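Local coordinates for YycN protein (PDB 1ON0), which probably transfers acyl groups from coenzyme A as a homodimeric member of the GNAT acetyltransferase family, at residues 11-14 against 15-18; 21-24 against 25-28; 96-99 against 100-103; 55-58 against 59-62. All blocks are in the same frame, centred on the assembly; numbering follows the deposited sequence.

How the contacts relate
From the N terminus, strand 4-7 leads into helix 10-31, which carries contact 1 (11-18) and, farther along, contact 2 (21-28), their centres about 15 Å apart. Contact 4 (55-62) follows helix 36-50 and is the turn that starts strand 60-66; contact 3 (96-103) lies between strand 88-96 and helix 105-119. Each contact closes only a local turn of its own chain, and all four run in series, none nested in or crossing another. Contacts 1 and 4 touch: Phe-13 packs on Leu-55 and Leu-62, and Tyr-16 on Leu-62, tying the helix to the sheet. Contacts 2 and 3 do not touch, but both meet the second subunit.

Contact 1: residues 11-14 against 15-18; sequences EEFR and SYLT
Phe-13 and Leu-17 both carry CG anti to the backbone N (chi1 178° and -170°), and this choice brings the two side chains together one turn apart on the first helix of the GNAT fold, 10-31. Although the CB of Phe-13 points away from 15-18, its ring swings back until CZ lies 4.0 Å from Leu-17 CD1. The same first torsion in Tyr-16 brings its ring to the same side of the Phe-13 ring, near CD1 rather than CZ, with CD2 4.3 Å from Phe-13 CD1. Neither approach is a stack; both are loose apolar contacts made at a slant to the phenylalanine ring. Phenylalanine suits this place because Met-8, Leu-51, Leu-55 and Leu-62 also pack against it, so the ring is wedged between the helix, the neighbouring loops and strand 60-66. Tyr-16 is the buried member of the group. Its ring meets that of Trp-75, and a phenol is useful here because its OH reaches OD2 of Asp-93, on strand 88-96, and is hydrogen-bonded to it.

Glu-12 lies against Ser-64 of strand 60-66 and turns back toward the start of the helix, where OE1 accepts a hydrogen bond from the backbone N of Gln-9 and the helix dipole would probably favour an acid. Ser-15 and Thr-18, both exposed, are polar and small enough to stay close to the backbone. Among the helical bonds, Leu-17 N to Phe-13 O is short at 2.6 Å, while Thr-18 N reaches Arg-14 O at 3.2 Å.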
ATOM      1  N   GLU B  11      24.497  14.062 -10.777  1.00 42.99           N
ATOM      2  CA  GLU B  11      23.718  13.451 -11.847  1.00 43.67           C
ATOM      3  C   GLU B  11      22.230  13.651 -11.561  1.00 44.32           C
ATOM      4  O   GLU B  11      21.486  14.189 -12.384  1.00 43.92           O
ATOM      5  CB  GLU B  11      24.015  11.950 -11.946  1.00 53.56           C
ATOM      6  CG  GLU B  11      25.493  11.557 -11.889  1.00 53.24           C
ATOM      7  CD  GLU B  11      26.081  11.629 -10.479  1.00 53.74           C
ATOM      8  OE1 GLU B  11      26.336  12.743  -9.978  1.00 50.37           O
ATOM      9  OE2 GLU B  11      26.287  10.562  -9.867  1.00 53.88           O
ATOM     10  N   GLU B  12      21.807  13.213 -10.381  1.00 60.75           N
ATOM     11  CA  GLU B  12      20.412  13.319  -9.964  1.00 59.39           C
ATOM     12  C   GLU B  12      19.905  14.749  -9.905  1.00 56.78           C
ATOM     13  O   GLU B  12      18.847  15.062 -10.438  1.00 57.14           O
ATOM     14  CB  GLU B  12      20.225  12.685  -8.585  1.00 52.40           C
ATOM     15  CG  GLU B  12      20.307  11.179  -8.560  1.00 55.44           C
ATOM     16  CD  GLU B  12      20.405  10.649  -7.153  1.00 57.56           C
ATOM     17  OE1 GLU B  12      21.491  10.779  -6.546  1.00 57.75           O
ATOM     18  OE2 GLU B  12      19.394  10.116  -6.651  1.00 60.63           O
ATOM     19  N   PHE B  13      20.656  15.611  -9.235  1.00 45.77           N
ATOM     20  CA  PHE B  13      20.265  17.003  -9.091  1.00 43.73           C
ATOM     21  C   PHE B  13      19.806  17.623 -10.412  1.00 42.17           C
ATOM     22  O   PHE B  13      18.641  18.005 -10.549  1.00 40.94           O
ATOM     23  CB  PHE B  13      21.421  17.806  -8.490  1.00 40.08           C
ATOM     24  CG  PHE B  13      21.133  19.265  -8.352  1.00 39.43           C
ATOM     25  CD1 PHE B  13      19.956  19.701  -7.754  1.00 38.43           C
ATOM     26  CD2 PHE B  13      22.029  20.207  -8.842  1.00 40.38           C
ATOM     27  CE1 PHE B  13      19.672  21.050  -7.650  1.00 37.24           C
ATOM     28  CE2 PHE B  13      21.755  21.564  -8.745  1.00 38.97           C
ATOM     29  CZ  PHE B  13      20.575  21.985  -8.149  1.00 40.07           C
ATOM     30  N   ARG B  14      20.715  17.707 -11.380  1.00 37.37           N
ATOM     31  CA  ARG B  14      20.405  18.285 -12.686  1.00 34.98           C
ATOM     32  C   ARG B  14      19.084  17.745 -13.271  1.00 33.11           C
ATOM     33  O   ARG B  14      18.249  18.522 -13.739  1.00 31.69           O
ATOM     34  CB  ARG B  14      21.593  18.058 -13.634  1.00 36.22           C
ATOM     35  CG  ARG B  14      22.901  18.700 -13.119  1.00 36.37           C
ATOM     36  CD  ARG B  14      24.051  18.576 -14.113  1.00 37.47           C
ATOM     37  NE  ARG B  14      23.724  19.238 -15.374  1.00 39.60           N
ATOM     38  CZ  ARG B  14      23.781  20.551 -15.567  1.00 39.91           C
ATOM     39  NH1 ARG B  14      24.170  21.354 -14.587  1.00 42.51           N
ATOM     40  NH2 ARG B  14      23.410  21.063 -16.730  1.00 42.01           N
ATOM     41  N   SER B  15      18.897  16.427 -13.216  1.00 28.14           N
ATOM     42  CA  SER B  15      17.680  15.765 -13.701  1.00 28.40           C
ATOM     43  C   SER B  15      16.500  16.113 -12.802  1.00 28.16           C
ATOM     44  O   SER B  15      15.355  16.200 -13.247  1.00 27.86           O
ATOM     45  CB  SER B  15      17.855  14.243 -13.702  1.00 54.59           C
ATOM     46  OG  SER B  15      18.898  13.831 -14.576  1.00 58.91           O
ATOM     47  N   TYR B  16      16.779  16.279 -11.517  1.00 40.35           N
ATOM     48  CA  TYR B  16      15.731  16.641 -10.571  1.00 41.59           C
ATOM     49  C   TYR B  16      15.297  18.083 -10.875  1.00 42.39           C
ATOM     50  O   TYR B  16      14.100  18.371 -10.948  1.00 43.60           O
ATOM     51  CB  TYR B  16      16.245  16.549  -9.126  1.00 28.63           C
ATOM     52  CG  TYR B  16      15.385  17.306  -8.136  1.00 24.95           C
ATOM     53  CD1 TYR B  16      14.124  16.851  -7.784  1.00 20.65           C
ATOM     54  CD2 TYR B  16      15.825  18.506  -7.584  1.00 25.41           C
ATOM     55  CE1 TYR B  16      13.321  17.582  -6.906  1.00 23.60           C
ATOM     56  CE2 TYR B  16      15.024  19.247  -6.710  1.00 23.15           C
ATOM     57  CZ  TYR B  16      13.782  18.779  -6.378  1.00 22.64           C
ATOM     58  OH  TYR B  16      12.990  19.506  -5.530  1.00 23.87           O
ATOM     59  N   LEU B  17      16.273  18.972 -11.060  1.00 34.51           N
ATOM     60  CA  LEU B  17      15.997  20.375 -11.355  1.00 37.29           C
ATOM     61  C   LEU B  17      15.052  20.537 -12.546  1.00 38.12           C
ATOM     62  O   LEU B  17      14.042  21.233 -12.456  1.00 39.69           O
ATOM     63  CB  LEU B  17      17.308  21.120 -11.618  1.00 36.60           C
ATOM     64  CG  LEU B  17      17.295  22.651 -11.714  1.00 37.15           C
ATOM     65  CD1 LEU B  17      18.697  23.168 -11.478  1.00 36.59           C
ATOM     66  CD2 LEU B  17      16.781  23.108 -13.078  1.00 39.62           C
ATOM     67  N   THR B  18      15.387  19.892 -13.658  1.00 42.42           N
ATOM     68  CA  THR B  18      14.572  19.950 -14.864  1.00 41.77           C
ATOM     69  C   THR B  18      13.179  19.420 -14.566  1.00 41.80           C
ATOM     70  O   THR B  18      12.185  19.941 -15.055  1.00 42.73           O
ATOM     71  CB  THR B  18      15.192  19.100 -15.985  1.00 37.01           C
ATOM     72  OG1 THR B  18      16.478  19.627 -16.319  1.00 39.37           O
ATOM     73  CG2 THR B  18      14.304  19.103 -17.217  1.00 36.30           C
TER

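Contact 2: residues 21-24 against 25-28; sequences TKHY and AEEK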
ATOM      1  N   THR B  21      11.395  21.933 -11.759  1.00 27.74           N
ATOM      2  CA  THR B  21      11.141  23.220 -12.399  1.00 27.89           C
ATOM      3  C   THR B  21       9.949  23.167 -13.351  1.00 27.39           C
ATOM      4  O   THR B  21       9.055  24.015 -13.302  1.00 28.08           O
ATOM      5  CB  THR B  21      12.374  23.715 -13.194  1.00 31.01           C
ATOM      6  OG1 THR B  21      13.461  23.947 -12.295  1.00 34.36           O
ATOM      7  CG2 THR B  21      12.064  25.016 -13.915  1.00 30.39           C
ATOM      8  N   LYS B  22       9.941  22.174 -14.225  1.00 29.54           N
ATOM      9  CA  LYS B  22       8.859  22.031 -15.192  1.00 30.91           C
ATOM     10  C   LYS B  22       7.547  21.752 -14.465  1.00 29.35           C
ATOM     11  O   LYS B  22       6.477  22.210 -14.855  1.00 31.07           O
ATOM     12  CB  LYS B  22       9.179  20.887 -16.156  1.00 31.90           C
ATOM     13  CG  LYS B  22       8.060  20.547 -17.122  1.00 34.87           C
ATOM     14  CD  LYS B  22       8.379  19.278 -17.898  1.00 37.70           C
ATOM     15  CE  LYS B  22       8.655  18.106 -16.969  1.00 39.89           C
ATOM     16  NZ  LYS B  22       8.931  16.886 -17.771  1.00 44.13           N
ATOM     17  N   HIS B  23       7.646  20.989 -13.394  1.00 30.52           N
ATOM     18  CA  HIS B  23       6.480  20.640 -12.604  1.00 29.98           C
ATOM     19  C   HIS B  23       5.911  21.850 -11.849  1.00 29.28           C
ATOM     20  O   HIS B  23       4.693  22.040 -11.778  1.00 28.85           O
ATOM     21  CB  HIS B  23       6.860  19.527 -11.621  1.00 27.63           C
ATOM     22  CG  HIS B  23       5.714  19.032 -10.810  1.00 26.71           C
ATOM     23  ND1 HIS B  23       4.711  18.253 -11.342  1.00 29.29           N
ATOM     24  CD2 HIS B  23       5.366  19.270  -9.525  1.00 26.48           C
ATOM     25  CE1 HIS B  23       3.791  18.038 -10.422  1.00 28.71           C
ATOM     26  NE2 HIS B  23       4.164  18.646  -9.308  1.00 27.03           N
ATOM     27  N   TYR B  24       6.799  22.656 -11.280  1.00 23.01           N
ATOM     28  CA  TYR B  24       6.396  23.845 -10.522  1.00 23.20           C
ATOM     29  C   TYR B  24       5.631  24.848 -11.393  1.00 21.98           C
ATOM     30  O   TYR B  24       4.683  25.484 -10.946  1.00 19.94           O
ATOM     31  CB  TYR B  24       7.631  24.532  -9.935  1.00 29.95           C
ATOM     32  CG  TYR B  24       7.306  25.526  -8.853  1.00 31.57           C
ATOM     33  CD1 TYR B  24       6.726  25.107  -7.655  1.00 31.98           C
ATOM     34  CD2 TYR B  24       7.568  26.884  -9.027  1.00 31.30           C
ATOM     35  CE1 TYR B  24       6.416  26.013  -6.653  1.00 34.19           C
ATOM     36  CE2 TYR B  24       7.262  27.803  -8.034  1.00 34.53           C
ATOM     37  CZ  TYR B  24       6.687  27.361  -6.845  1.00 35.53           C
ATOM     38  OH  TYR B  24       6.393  28.262  -5.844  1.00 37.50           O
ATOM     39  N   ALA B  25       6.066  24.989 -12.640  1.00 29.11           N
ATOM     40  CA  ALA B  25       5.418  25.897 -13.560  1.00 30.37           C
ATOM     41  C   ALA B  25       3.991  25.411 -13.793  1.00 30.76           C
ATOM     42  O   ALA B  25       3.046  26.203 -13.820  1.00 32.76           O
ATOM     43  CB  ALA B  25       6.179  25.946 -14.873  1.00 32.27           C
ATOM     44  N   GLU B  26       3.838  24.102 -13.947  1.00 23.85           N
ATOM     45  CA  GLU B  26       2.530  23.505 -14.179  1.00 23.27           C
ATOM     46  C   GLU B  26       1.639  23.740 -12.950  1.00 22.74           C
ATOM     47  O   GLU B  26       0.443  23.977 -13.079  1.00 23.39           O
ATOM     48  CB  GLU B  26       2.726  22.011 -14.469  1.00 36.47           C
ATOM     49  CG  GLU B  26       1.472  21.155 -14.604  1.00 44.39           C
ATOM     50  CD  GLU B  26       1.808  19.656 -14.594  1.00 47.81           C
ATOM     51  OE1 GLU B  26       2.694  19.245 -15.381  1.00 46.88           O
ATOM     52  OE2 GLU B  26       1.189  18.897 -13.807  1.00 48.41           O
ATOM     53  N   GLU B  27       2.234  23.699 -11.764  1.00 21.81           N
ATOM     54  CA  GLU B  27       1.482  23.912 -10.537  1.00 22.21           C
ATOM     55  C   GLU B  27       1.063  25.375 -10.413  1.00 21.48           C
ATOM     56  O   GLU B  27      -0.054  25.690  -9.995  1.00 18.50           O
ATOM     57  CB  GLU B  27       2.323  23.530  -9.321  1.00 30.07           C
ATOM     58  CG  GLU B  27       2.701  22.069  -9.225  1.00 32.66           C
ATOM     59  CD  GLU B  27       1.582  21.204  -8.688  1.00 34.16           C
ATOM     60  OE1 GLU B  27       1.883  20.299  -7.880  1.00 35.01           O
ATOM     61  OE2 GLU B  27       0.413  21.422  -9.067  1.00 35.04           O
ATOM     62  N   LYS B  28       1.962  26.273 -10.767  1.00 17.99           N
ATOM     63  CA  LYS B  28       1.636  27.680 -10.676  1.00 20.83           C
ATOM     64  C   LYS B  28       0.536  28.062 -11.651  1.00 20.89           C
ATOM     65  O   LYS B  28      -0.323  28.892 -11.329  1.00 19.85           O
ATOM     66  CB  LYS B  28       2.891  28.513 -10.894  1.00 24.50           C
ATOM     67  CG  LYS B  28       3.787  28.541  -9.658  1.00 21.72           C
ATOM     68  CD  LYS B  28       3.094  29.334  -8.565  1.00 17.26           C
ATOM     69  CE  LYS B  28       3.926  29.433  -7.320  1.00 14.93           C
ATOM     70  NZ  LYS B  28       3.358  30.455  -6.415  1.00 14.69           N
TER
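The backbone between 21-24 and 25-28 is regular alpha-helix, with Ala-25 N bonded to Thr-21 O at 3.2 Å, Glu-27 N to His-23 O at 3.0 Å and Lys-28 N to Tyr-24 O at 2.8 Å. Tyr-24 and Lys-28 lie alongside one another and point the same way. Lys-28 is bent at chi2 (-69°), which lays its methylene chain along the ring: CG sits over one face, 4.2 Å from the ring centroid, in a CH-pi contact offset toward the rim, and CE comes to 3.1 Å from Tyr-24 OH. A long flexible lysine serves well, since beyond the tyrosine its ammonium makes a cation-pi contact with Trp-34. With an alanine in place of Tyr-24, the Lys-28 chain would probably lose the surface it lies on, and Phe-47 would be left without its edge-to-face partner. That ring pair, with Ala-25 on Ala-39, packs two helices of the GNAT fold together, 10-31 and 36-50; the methyl of Ala-25 suits so close an approach. Another side of the helix is polar. His-23 NE2 gives a weak hydrogen bond to Glu-27 OE1 at 3.2 Å, bent to 124°, with imidazole and carboxylate planes 68° apart. The buried carboxylate has its main partner in His-132, whose NE2 bonds to OE2. Lys-22 packs on Arg-101 of the second subunit, and Glu-26 on Thr-135 of that same subunit.

Contact 3: residues 96-99 against 100-103; sequences LYEP and YRGK. With SO4 (sulfate ion), chain G.
Arg-101 folds back along residues 96-98, touching a different atom at nearly every step. Its CB lies 3.7 Å from Glu-98 O, the carbonyl that also accepts the Arg-101 N-H across a short turn. CG comes to 3.4 Å from Tyr-97 O, which accepts a hydrogen bond from Tyr-100 N. The chain then runs extended to NE, passing CD beside Glu-98 CA at 3.9 Å. NE donates to Leu-96 O at 3.2 Å with an angle of 162°; the oxygen lies in the guanidinium plane, although the donor stands above the plane of the carbonyl. Arg-101 NH2 adds a weak bond to Leu-96 O at 3.4 Å, so two N-H groups on one edge hold the guanidinium while Glu-98 CA covers part of a face. NH1 forms a salt bridge with Glu-26 of the second subunit. A methionine in place of Arg-101 would probably leave Leu-96 O without its two donors and Glu-26 of that subunit without its mate. Gly-102, at ease with its positive phi, points N straight at sulfate O4 (3.1 Å, 179°), and Lys-103 N bonds weakly to O2 at 2.9 Å. Gly-104 N and Ala-106 N complete the ring of backbone N-H groups round the sulfate. Arg-101, Gly-104 and Ala-106 fit the Q/R-x-x-G-x-G/A motif of the GNAT fold, which in relatives binds the pyrophosphate of coenzyme A, a place the sulfate probably mimics.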
ATOM      1  N   LEU B  96       6.884  11.619  -4.786  1.00 23.58           N
ATOM      2  CA  LEU B  96       7.372  10.357  -5.284  1.00 25.34           C
ATOM      3  C   LEU B  96       7.164  10.319  -6.773  1.00 25.79           C
ATOM      4  O   LEU B  96       6.328  11.049  -7.307  1.00 27.82           O
ATOM      5  CB  LEU B  96       6.606   9.209  -4.620  1.00 25.75           C
ATOM      6  CG  LEU B  96       7.106   8.527  -3.346  1.00 25.19           C
ATOM      7  CD1 LEU B  96       7.838   9.477  -2.439  1.00 23.48           C
ATOM      8  CD2 LEU B  96       5.900   7.907  -2.670  1.00 26.11           C
ATOM      9  N   TYR B  97       7.937   9.484  -7.455  1.00 30.45           N
ATOM     10  CA  TYR B  97       7.756   9.361  -8.889  1.00 32.94           C
ATOM     11  C   TYR B  97       6.484   8.553  -9.149  1.00 34.22           C
ATOM     12  O   TYR B  97       6.072   7.731  -8.321  1.00 33.95           O
ATOM     13  CB  TYR B  97       8.949   8.675  -9.533  1.00 26.20           C
ATOM     14  CG  TYR B  97      10.203   9.485  -9.410  1.00 28.51           C
ATOM     15  CD1 TYR B  97      11.087   9.270  -8.357  1.00 28.12           C
ATOM     16  CD2 TYR B  97      10.491  10.496 -10.327  1.00 28.24           C
ATOM     17  CE1 TYR B  97      12.227  10.035  -8.215  1.00 30.36           C
ATOM     18  CE2 TYR B  97      11.630  11.271 -10.194  1.00 30.77           C
ATOM     19  CZ  TYR B  97      12.496  11.033  -9.132  1.00 31.02           C
ATOM     20  OH  TYR B  97      13.634  11.794  -8.989  1.00 34.02           O
ATOM     21  N   GLU B  98       5.881   8.813 -10.303  1.00 34.56           N
ATOM     22  CA  GLU B  98       4.651   8.170 -10.737  1.00 35.83           C
ATOM     23  C   GLU B  98       4.632   6.647 -10.498  1.00 34.69           C
ATOM     24  O   GLU B  98       3.730   6.125  -9.832  1.00 35.90           O
ATOM     25  CB  GLU B  98       4.410   8.510 -12.223  1.00 33.66           C
ATOM     26  CG  GLU B  98       2.943   8.713 -12.617  1.00 38.18           C
ATOM     27  CD  GLU B  98       2.752   9.514 -13.918  1.00 39.68           C
ATOM     28  OE1 GLU B  98       3.061  10.728 -13.940  1.00 39.16           O
ATOM     29  OE2 GLU B  98       2.278   8.934 -14.922  1.00 42.12           O
ATOM     30  N   PRO B  99       5.635   5.917 -11.008  1.00 25.39           N
ATOM     31  CA  PRO B  99       5.674   4.464 -10.819  1.00 25.97           C
ATOM     32  C   PRO B  99       5.754   3.942  -9.368  1.00 26.03           C
ATOM     33  O   PRO B  99       5.637   2.744  -9.150  1.00 25.15           O
ATOM     34  CB  PRO B  99       6.888   4.043 -11.651  1.00 28.99           C
ATOM     35  CG  PRO B  99       7.783   5.231 -11.548  1.00 27.25           C
ATOM     36  CD  PRO B  99       6.825   6.371 -11.749  1.00 29.24           C
ATOM     37  N   TYR B 100       5.932   4.830  -8.390  1.00 22.38           N
ATOM     38  CA  TYR B 100       6.030   4.412  -7.001  1.00 22.63           C
ATOM     39  C   TYR B 100       4.933   4.984  -6.092  1.00 22.64           C
ATOM     40  O   TYR B 100       5.000   4.867  -4.866  1.00 21.98           O
ATOM     41  CB  TYR B 100       7.418   4.770  -6.449  1.00 25.36           C
ATOM     42  CG  TYR B 100       8.541   4.003  -7.091  1.00 26.00           C
ATOM     43  CD1 TYR B 100       8.675   2.628  -6.898  1.00 25.43           C
ATOM     44  CD2 TYR B 100       9.478   4.647  -7.898  1.00 29.29           C
ATOM     45  CE1 TYR B 100       9.715   1.922  -7.487  1.00 27.57           C
ATOM     46  CE2 TYR B 100      10.526   3.943  -8.499  1.00 27.64           C
ATOM     47  CZ  TYR B 100      10.637   2.581  -8.283  1.00 28.90           C
ATOM     48  OH  TYR B 100      11.681   1.873  -8.846  1.00 29.27           O
ATOM     49  N   ARG B 101       3.936   5.621  -6.699  1.00 26.49           N
ATOM     50  CA  ARG B 101       2.804   6.181  -5.958  1.00 26.62           C
ATOM     51  C   ARG B 101       1.750   5.091  -5.808  1.00 25.96           C
ATOM     52  O   ARG B 101       1.775   4.105  -6.542  1.00 27.28           O
ATOM     53  CB  ARG B 101       2.174   7.345  -6.725  1.00 26.11           C
ATOM     54  CG  ARG B 101       3.069   8.526  -6.924  1.00 28.39           C
ATOM     55  CD  ARG B 101       2.399   9.537  -7.822  1.00 28.53           C
ATOM     56  NE  ARG B 101       3.355  10.542  -8.252  1.00 29.96           N
ATOM     57  CZ  ARG B 101       3.123  11.455  -9.188  1.00 30.89           C
ATOM     58  NH1 ARG B 101       1.952  11.502  -9.812  1.00 27.80           N
ATOM     59  NH2 ARG B 101       4.076  12.323  -9.512  1.00 31.65           N
ATOM     60  N   GLY B 102       0.824   5.277  -4.868  1.00 27.22           N
ATOM     61  CA  GLY B 102      -0.241   4.310  -4.651  1.00 26.46           C
ATOM     62  C   GLY B 102       0.167   3.072  -3.873  1.00 27.86           C
ATOM     63  O   GLY B 102      -0.423   2.002  -4.041  1.00 29.68           O
ATOM     64  N   LYS B 103       1.166   3.214  -3.007  1.00 26.36           N
ATOM     65  CA  LYS B 103       1.654   2.091  -2.219  1.00 24.35           C
ATOM     66  C   LYS B 103       1.804   2.475  -0.759  1.00 24.04           C
ATOM     67  O   LYS B 103       2.051   1.618   0.095  1.00 21.33           O
ATOM     68  CB  LYS B 103       3.010   1.613  -2.758  1.00 27.28           C
ATOM     69  CG  LYS B 103       2.973   0.992  -4.153  1.00 28.87           C
ATOM     70  CD  LYS B 103       2.018  -0.199  -4.213  1.00 30.74           C
ATOM     71  CE  LYS B 103       2.145  -0.940  -5.533  1.00 32.70           C
ATOM     72  NZ  LYS B 103       3.500  -1.565  -5.653  1.00 33.21           N
TER
HETATM   73  S   SO4 G 400       1.154   7.114  -1.867  1.00 30.84           S
HETATM   74  O1  SO4 G 400       0.608   7.887  -0.744  1.00 30.56           O
HETATM   75  O2  SO4 G 400       0.470   5.806  -1.942  1.00 33.93           O
HETATM   76  O3  SO4 G 400       2.607   6.898  -1.661  1.00 30.84           O
HETATM   77  O4  SO4 G 400       0.936   7.829  -3.124  1.00 31.32           O

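Contact 4: residues 55-58 against 59-62; sequences LETP and HHHL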
ATOM      1  N   LEU B  55      23.594  22.125  -5.558  1.00 40.31           N
ATOM      2  CA  LEU B  55      23.753  21.283  -4.376  1.00 42.36           C
ATOM      3  C   LEU B  55      24.721  21.861  -3.343  1.00 43.71           C
ATOM      4  O   LEU B  55      24.734  21.432  -2.183  1.00 44.83           O
ATOM      5  CB  LEU B  55      24.215  19.873  -4.775  1.00 30.86           C
ATOM      6  CG  LEU B  55      23.208  19.016  -5.536  1.00 30.50           C
ATOM      7  CD1 LEU B  55      23.845  17.703  -5.938  1.00 30.75           C
ATOM      8  CD2 LEU B  55      21.984  18.768  -4.669  1.00 31.37           C
ATOM      9  N   GLU B  56      25.534  22.827  -3.758  1.00 39.29           N
ATOM     10  CA  GLU B  56      26.489  23.448  -2.845  1.00 42.35           C
ATOM     11  C   GLU B  56      25.886  24.647  -2.135  1.00 41.51           C
ATOM     12  O   GLU B  56      26.565  25.338  -1.383  1.00 41.49           O
ATOM     13  CB  GLU B  56      27.766  23.874  -3.583  1.00 54.51           C
ATOM     14  CG  GLU B  56      28.736  22.730  -3.862  1.00 58.50           C
ATOM     15  CD  GLU B  56      30.194  23.130  -3.666  1.00 61.63           C
ATOM     16  OE1 GLU B  56      30.717  23.952  -4.453  1.00 62.98           O
ATOM     17  OE2 GLU B  56      30.819  22.619  -2.711  1.00 63.43           O
ATOM     18  N   THR B  57      24.609  24.899  -2.377  1.00 43.97           N
ATOM     19  CA  THR B  57      23.953  26.007  -1.715  1.00 44.29           C
ATOM     20  C   THR B  57      23.822  25.580  -0.258  1.00 44.18           C
ATOM     21  O   THR B  57      23.033  24.693   0.079  1.00 47.14           O
ATOM     22  CB  THR B  57      22.564  26.275  -2.315  1.00 48.80           C
ATOM     23  OG1 THR B  57      22.698  26.538  -3.719  1.00 49.97           O
ATOM     24  CG2 THR B  57      21.918  27.475  -1.644  1.00 49.22           C
ATOM     25  N   PRO B  58      24.598  26.210   0.631  1.00 36.62           N
ATOM     26  CA  PRO B  58      24.578  25.885   2.058  1.00 35.06           C
ATOM     27  C   PRO B  58      23.210  25.870   2.729  1.00 32.76           C
ATOM     28  O   PRO B  58      22.342  26.672   2.399  1.00 31.76           O
ATOM     29  CB  PRO B  58      25.521  26.932   2.656  1.00 48.31           C
ATOM     30  CG  PRO B  58      25.381  28.103   1.723  1.00 48.77           C
ATOM     31  CD  PRO B  58      25.398  27.423   0.380  1.00 50.35           C
ATOM     32  N   HIS B  59      23.048  24.936   3.669  1.00 30.01           N
ATOM     33  CA  HIS B  59      21.828  24.756   4.445  1.00 27.52           C
ATOM     34  C   HIS B  59      20.722  23.980   3.728  1.00 27.50           C
ATOM     35  O   HIS B  59      19.733  23.554   4.342  1.00 27.07           O
ATOM     36  CB  HIS B  59      21.295  26.108   4.914  1.00 34.16           C
ATOM     37  CG  HIS B  59      22.263  26.868   5.759  1.00 34.75           C
ATOM     38  ND1 HIS B  59      23.075  26.258   6.690  1.00 35.62           N
ATOM     39  CD2 HIS B  59      22.554  28.190   5.813  1.00 35.32           C
ATOM     40  CE1 HIS B  59      23.828  27.169   7.278  1.00 34.73           C
ATOM     41  NE2 HIS B  59      23.529  28.350   6.762  1.00 36.69           N
ATOM     42  N   HIS B  60      20.880  23.808   2.424  1.00 29.69           N
ATOM     43  CA  HIS B  60      19.906  23.062   1.652  1.00 28.66           C
ATOM     44  C   HIS B  60      20.295  21.607   1.656  1.00 27.32           C
ATOM     45  O   HIS B  60      21.472  21.266   1.599  1.00 26.62           O
ATOM     46  CB  HIS B  60      19.852  23.578   0.218  1.00 31.00           C
ATOM     47  CG  HIS B  60      19.030  24.816   0.065  1.00 30.69           C
ATOM     48  ND1 HIS B  60      17.677  24.780  -0.176  1.00 29.65           N
ATOM     49  CD2 HIS B  60      19.364  26.122   0.191  1.00 29.93           C
ATOM     50  CE1 HIS B  60      17.205  26.017  -0.188  1.00 31.50           C
ATOM     51  NE2 HIS B  60      18.206  26.846   0.032  1.00 33.85           N
ATOM     52  N   HIS B  61      19.299  20.745   1.740  1.00 22.91           N
ATOM     53  CA  HIS B  61      19.570  19.330   1.746  1.00 22.67           C
ATOM     54  C   HIS B  61      18.590  18.657   0.806  1.00 22.60           C
ATOM     55  O   HIS B  61      17.391  18.561   1.087  1.00 23.80           O
ATOM     56  CB  HIS B  61      19.421  18.760   3.154  1.00 29.60           C
ATOM     57  CG  HIS B  61      20.228  19.478   4.195  1.00 31.13           C
ATOM     58  ND1 HIS B  61      19.772  20.606   4.849  1.00 33.09           N
ATOM     59  CD2 HIS B  61      21.435  19.198   4.738  1.00 31.18           C
ATOM     60  CE1 HIS B  61      20.657  20.980   5.754  1.00 32.60           C
ATOM     61  NE2 HIS B  61      21.678  20.141   5.710  1.00 32.38           N
ATOM     62  N   LEU B  62      19.095  18.220  -0.336  1.00 25.83           N
ATOM     63  CA  LEU B  62      18.254  17.539  -1.303  1.00 25.93           C
ATOM     64  C   LEU B  62      18.651  16.072  -1.227  1.00 24.19           C
ATOM     65  O   LEU B  62      19.831  15.726  -1.328  1.00 22.99           O
ATOM     66  CB  LEU B  62      18.457  18.127  -2.712  1.00 26.03           C
ATOM     67  CG  LEU B  62      17.951  19.570  -2.921  1.00 27.04           C
ATOM     68  CD1 LEU B  62      18.949  20.563  -2.322  1.00 24.53           C
ATOM     69  CD2 LEU B  62      17.769  19.854  -4.404  1.00 23.90           C
TER
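A type II beta turn from Thr-57 to His-60 reverses the chain at the entrance to strand 60-66, and a weak hydrogen bond from His-60 N to Thr-57 O, 3.3 Å long, closes it. Proline suits the second position, where its ring already fixes phi near the value the turn needs. The third position, His-59, has phi 81°, more usual for glycine. Its side chain pays for this by crowding: CB lies only 2.8 Å from Pro-58 O, the carbonyl that a type II turn directs toward that carbon. CB of Pro-58 sits over one face of the His-59 imidazole. Thr-57 and His-60, at the ends of the turn, stand side by side and point the same way. With chi1 at -58°, Thr-57 has its methyl anti to the backbone N, which brings CG2 to 3.4 Å from His-60 CD2, while OG1 is turned to a hydrogen bond with Gly-54 O. Branched threonine thus serves both needs, one arm apolar and one polar. The carbonyl O of Thr-57 lies at the edge of the His-60 ring, in its plane, and His-60 ND1 is hydrogen-bonded to Trp-77 NE1. Farther in, Leu-55 CD2 rests 4.1 Å from Leu-62 CB, an apolar contact over which Met-8 also packs. Helix 10-31 covers these leucines, and backbone bonds join His-61 to Ile-78 of strand 72-79 and Leu-62 to Met-8, just after strand 4-7.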